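PDB 4HXY: Plm1 from Streptomyces sp. HK803, which is a modular polyketide synthase whose ketoreductase domain, bound here to NADPH, probably reduces a beta-keto intermediate in the first module of phoslactomycin biosynthesis. Local coordinates for residues D22-P25 with G26-L30; E133-D136 with D137-R141. All coordinates share one frame; numbering follows the deposited sequence.

Contact 1: D22-P25 with G26-L30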
loop_
_atom_site.group_PDB
_atom_site.type_symbol
_atom_site.label_atom_id
_atom_site.label_comp_id
_atom_site.label_asym_id
_atom_site.label_seq_id
_atom_site.Cartn_x
_atom_site.Cartn_y
_atom_site.Cartn_z
ATOM N N ASP A 22 32.359 -0.559 9.525
ATOM C CA ASP A 22 32.419 -1.801 10.321
ATOM C C ASP A 22 31.606 -1.730 11.619
ATOM O O ASP A 22 31.309 -2.756 12.235
ATOM C CB ASP A 22 33.877 -2.168 10.644
ATOM C CG ASP A 22 34.486 -1.284 11.726
ATOM O OD1 ASP A 22 34.565 -0.048 11.517
ATOM O OD2 ASP A 22 34.895 -1.827 12.780
ATOM N N ARG A 23 31.267 -0.513 12.032
ATOM C CA ARG A 23 30.494 -0.281 13.247
ATOM C C ARG A 23 29.799 1.066 13.110
ATOM O O ARG A 23 30.059 1.807 12.162
ATOM C CB ARG A 23 31.403 -0.290 14.478
ATOM C CG ARG A 23 32.503 0.784 14.464
ATOM C CD ARG A 23 33.457 0.655 15.665
ATOM N NE ARG A 23 32.813 1.050 16.917
ATOM C CZ ARG A 23 32.614 2.310 17.311
ATOM N NH1 ARG A 23 32.002 2.556 18.468
ATOM N NH2 ARG A 23 33.010 3.333 16.556
ATOM N N VAL A 24 28.910 1.372 14.050
ATOM C CA VAL A 24 28.185 2.644 14.050
ATOM C C VAL A 24 28.511 3.349 15.358
ATOM O O VAL A 24 28.167 2.858 16.426
ATOM C CB VAL A 24 26.654 2.445 13.936
ATOM C CG1 VAL A 24 25.954 3.790 13.884
ATOM C CG2 VAL A 24 26.307 1.610 12.709
ATOM N N PRO A 25 29.201 4.497 15.285
ATOM C CA PRO A 25 29.576 5.134 16.534
ATOM C C PRO A 25 28.419 5.858 17.178
ATOM O O PRO A 25 27.491 6.289 16.481
ATOM C CB PRO A 25 30.634 6.149 16.099
ATOM C CG PRO A 25 30.230 6.529 14.730
ATOM C CD PRO A 25 29.636 5.276 14.115
ATOM N N GLY A 26 28.501 6.002 18.496
ATOM C CA GLY A 26 27.605 6.868 19.247
ATOM C C GLY A 26 26.714 6.104 20.208
ATOM O O GLY A 26 26.879 4.900 20.432
ATOM N N ASN A 27 25.756 6.831 20.766
ATOM C CA ASN A 27 24.842 6.330 21.764
ATOM C C ASN A 27 23.482 6.127 21.088
ATOM O O ASN A 27 22.721 7.077 20.949
ATOM C CB ASN A 27 24.744 7.372 22.876
ATOM C CG ASN A 27 23.901 6.929 24.053
ATOM O OD1 ASN A 27 23.643 5.737 24.265
ATOM N ND2 ASN A 27 23.471 7.908 24.849
ATOM N N TRP A 28 23.195 4.896 20.663
ATOM C CA TRP A 28 21.980 4.618 19.897
ATOM C C TRP A 28 20.917 3.949 20.733
ATOM O O TRP A 28 21.222 3.174 21.634
ATOM C CB TRP A 28 22.283 3.795 18.625
ATOM C CG TRP A 28 22.857 4.633 17.535
ATOM C CD1 TRP A 28 24.071 5.271 17.542
ATOM C CD2 TRP A 28 22.256 4.928 16.272
ATOM N NE1 TRP A 28 24.253 5.955 16.362
ATOM C CE2 TRP A 28 23.148 5.766 15.568
ATOM C CE3 TRP A 28 21.045 4.561 15.660
ATOM C CZ2 TRP A 28 22.875 6.230 14.287
ATOM C CZ3 TRP A 28 20.773 5.038 14.408
ATOM C CH2 TRP A 28 21.684 5.866 13.731
ATOM N N LEU A 29 19.668 4.234 20.392
ATOM C CA LEU A 29 18.511 3.635 21.028
ATOM C C LEU A 29 17.936 2.591 20.062
ATOM O O LEU A 29 17.682 2.889 18.919
ATOM C CB LEU A 29 17.461 4.700 21.315
ATOM C CG LEU A 29 16.083 4.207 21.743
ATOM C CD1 LEU A 29 16.158 3.558 23.108
ATOM C CD2 LEU A 29 15.128 5.356 21.746
ATOM N N LEU A 30 17.761 1.369 20.539
ATOM C CA LEU A 30 17.274 0.300 19.692
ATOM C C LEU A 30 15.878 -0.055 20.154
ATOM O O LEU A 30 15.677 -0.344 21.314
ATOM C CB LEU A 30 18.208 -0.910 19.789
ATOM C CG LEU A 30 19.425 -0.951 18.872
ATOM C CD1 LEU A 30 19.978 0.394 18.508
ATOM C CD2 LEU A 30 20.478 -1.894 19.366
HETATM O O HOH W 1 28.069 2.763 19.136
#

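Contact 2: E133-D136 with D137-R141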
loop_
_atom_site.group_PDB
_atom_site.type_symbol
_atom_site.label_atom_id
_atom_site.label_comp_id
_atom_site.label_asym_id
_atom_site.label_seq_id
_atom_site.Cartn_x
_atom_site.Cartn_y
_atom_site.Cartn_z
ATOM N N GLU A 133 16.986 -11.317 4.989
ATOM C CA GLU A 133 16.653 -12.050 6.203
ATOM C C GLU A 133 17.918 -12.440 6.974
ATOM O O GLU A 133 18.041 -12.157 8.169
ATOM C CB GLU A 133 15.847 -13.301 5.848
ATOM C CG GLU A 133 14.385 -13.064 5.508
ATOM C CD GLU A 133 13.463 -13.251 6.708
ATOM O OE1 GLU A 133 12.846 -14.337 6.821
ATOM O OE2 GLU A 133 13.365 -12.325 7.544
ATOM N N ARG A 134 18.858 -13.075 6.285
ATOM C CA ARG A 134 20.121 -13.484 6.882
ATOM C C ARG A 134 21.089 -12.318 6.821
ATOM O O ARG A 134 21.466 -11.870 5.748
ATOM C CB ARG A 134 20.683 -14.719 6.180
ATOM C CG ARG A 134 22.107 -15.129 6.615
ATOM C CD ARG A 134 22.232 -15.357 8.121
ATOM N NE ARG A 134 21.279 -16.321 8.642
ATOM C CZ ARG A 134 21.429 -17.647 8.647
ATOM N NH1 ARG A 134 22.534 -18.203 8.151
ATOM N NH2 ARG A 134 20.490 -18.435 9.163
ATOM N N ILE A 135 21.454 -11.812 7.988
ATOM C CA ILE A 135 22.384 -10.707 8.076
ATOM C C ILE A 135 23.815 -11.230 8.072
ATOM O O ILE A 135 24.341 -11.680 9.088
ATOM C CB ILE A 135 22.094 -9.861 9.310
ATOM C CG1 ILE A 135 20.671 -9.302 9.211
ATOM C CG2 ILE A 135 23.082 -8.695 9.396
ATOM C CD1 ILE A 135 20.153 -8.710 10.490
ATOM N N ASP A 136 24.425 -11.185 6.901
ATOM C CA ASP A 136 25.835 -11.514 6.766
ATOM C C ASP A 136 26.685 -10.263 7.010
ATOM O O ASP A 136 26.156 -9.168 7.246
ATOM C CB ASP A 136 26.111 -12.193 5.412
ATOM C CG ASP A 136 25.764 -11.316 4.207
ATOM O OD1 ASP A 136 25.500 -10.107 4.366
ATOM O OD2 ASP A 136 25.749 -11.864 3.085
ATOM N N ASP A 137 28.007 -10.424 6.988
ATOM C CA ASP A 137 28.908 -9.290 7.201
ATOM C C ASP A 137 28.723 -8.168 6.173
ATOM O O ASP A 137 28.834 -6.985 6.515
ATOM C CB ASP A 137 30.384 -9.754 7.228
ATOM C CG ASP A 137 30.875 -10.137 8.635
ATOM O OD1 ASP A 137 30.445 -9.525 9.659
ATOM O OD2 ASP A 137 31.727 -11.057 8.716
ATOM N N ALA A 138 28.448 -8.522 4.922
ATOM C CA ALA A 138 28.222 -7.541 3.866
ATOM C C ALA A 138 27.001 -6.681 4.204
ATOM O O ALA A 138 27.013 -5.467 4.028
ATOM C CB ALA A 138 28.011 -8.232 2.530
ATOM N N THR A 139 25.957 -7.326 4.703
ATOM C CA THR A 139 24.745 -6.613 5.060
ATOM C C THR A 139 24.978 -5.694 6.252
ATOM O O THR A 139 24.549 -4.532 6.254
ATOM C CB THR A 139 23.609 -7.593 5.368
ATOM O OG1 THR A 139 23.355 -8.400 4.208
ATOM C CG2 THR A 139 22.363 -6.826 5.773
ATOM N N ARG A 140 25.670 -6.200 7.264
ATOM C CA ARG A 140 26.054 -5.365 8.404
ATOM C C ARG A 140 26.770 -4.084 7.983
ATOM O O ARG A 140 26.485 -3.014 8.505
ATOM C CB ARG A 140 26.952 -6.139 9.353
ATOM C CG ARG A 140 26.220 -7.148 10.163
ATOM C CD ARG A 140 27.187 -7.919 11.038
ATOM N NE ARG A 140 27.431 -7.278 12.328
ATOM C CZ ARG A 140 28.534 -6.605 12.660
ATOM N NH1 ARG A 140 29.532 -6.435 11.800
ATOM N NH2 ARG A 140 28.639 -6.091 13.876
ATOM N N ARG A 141 27.699 -4.195 7.034
ATOM C CA ARG A 141 28.500 -3.048 6.610
ATOM C C ARG A 141 27.728 -2.044 5.770
ATOM O O ARG A 141 27.973 -0.837 5.868
ATOM C CB ARG A 141 29.753 -3.503 5.847
ATOM C CG ARG A 141 30.762 -4.256 6.689
ATOM C CD ARG A 141 32.110 -4.345 5.947
ATOM N NE ARG A 141 31.948 -4.937 4.612
ATOM C CZ ARG A 141 32.007 -6.244 4.335
ATOM N NH1 ARG A 141 32.254 -7.152 5.289
ATOM N NH2 ARG A 141 31.825 -6.655 3.082
#

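Contact 1: D22-P25 with G26-L30
From Val-24 through Pro-25 to Trp-28 the backbone runs largely extended as it enters strand 28-32, broken by Gly-26, whose backbone angles would jam a beta-carbon against the carbonyl oxygen of Pro-25. A water lies 2.7 Å from Val-24 O and 2.8 Å from Gly-26 O, within hydrogen-bonding distance of both. The indole of Trp-28 folds back over the same bend, because its CG stands beside the backbone N, anti to the carbonyl carbon (chi1 -78°). Its NE1 donates to Pro-25 O at 3.3 Å, and the N-H...O angle of 135° marks a bent bond, with the acceptor 20° out of the ring plane. One branch of Val-24 meets the ring: CG1 sits 3.5 Å above the indole plane, offset toward the rim, and lies 3.8 Å from CE2. A leucine in place of Trp-28 would probably leave Pro-25 O without its indole N-H donor and Val-24 CG1 without its indole neighbour. This is the lead-in to strand 28-32, which pairs in parallel with strand 59-63, and Leu-147 ties the indole to helix 137-148. The indole thus both satisfies a backbone carbonyl and packs beside a valine methyl, Phe-42 and that helix touching both side chains.

Contact 2: E133-D136 with D137-R141
Asp-136 meets the first turn of helix 137-148 through both its carboxylate and its carbonyl, and the partners follow in sequence. Asp-137 opens the helix; its OD1 makes a long salt bridge, 3.9 Å, with Arg-140 NH1 one turn on. At Ala-138 the methyl lies beside the capping carboxylate, CB 3.6 Å from Asp-136 OD1. Thr-139 supplies two donors to that oxygen. Its backbone N reaches Asp-136 OD1 at 2.8 Å, nearly along the C-O axis. Its OG1 lies 2.7 Å from Asp-136 OD1, the hydroxyl coming from 37° above the carboxylate plane. The two approach from opposite faces of that plane, so OD1 is gripped on both sides and the carboxylate's rotation should be restricted. Asp-136 CG stands between its own N and carbonyl carbon (chi1 61°), which turns OD1 toward the helix. The methyl of Thr-139, CG2, faces Ile-135 CG2. Next, Arg-140 N donates to Asp-136 O at 3.0 Å, nearly straight at 171°, the first i to i+4 bond of the helix. Its CG packs on Ile-135 CG2 at 3.6 Å, while the guanidinium reaches beyond, to Ala-37 O and Ser-40 OG. The capping bond to the amide three residues ahead, the neighbouring hydroxyl bond and the start of helical pairing identify an aspartate N-cap, here following strand 125-131.

In the fold
Helix 137-148 is common to both contacts: contact 2 builds its N-terminus, whereas in contact 1 Val-24 rests on Ala-144 and Thr-148 further along it. Their centres are about 16 Å apart, and Asp-22 O comes within packing distance of Arg-140 NH1. Contact 1 is partly buried, with Val-24 and Trp-28 enclosed and Pro-25 exposed, and combines indole packing and a single side-chain bond with a nearby water. Contact 2 lies at the surface, with Thr-139 its one buried member, and is dominated by hydrogen bonds to Asp-136, with one long salt bridge beside them. The strands they adjoin, 28-32 and 125-131, belong to the parallel series 28-32, 59-63, 85-90, 125-131.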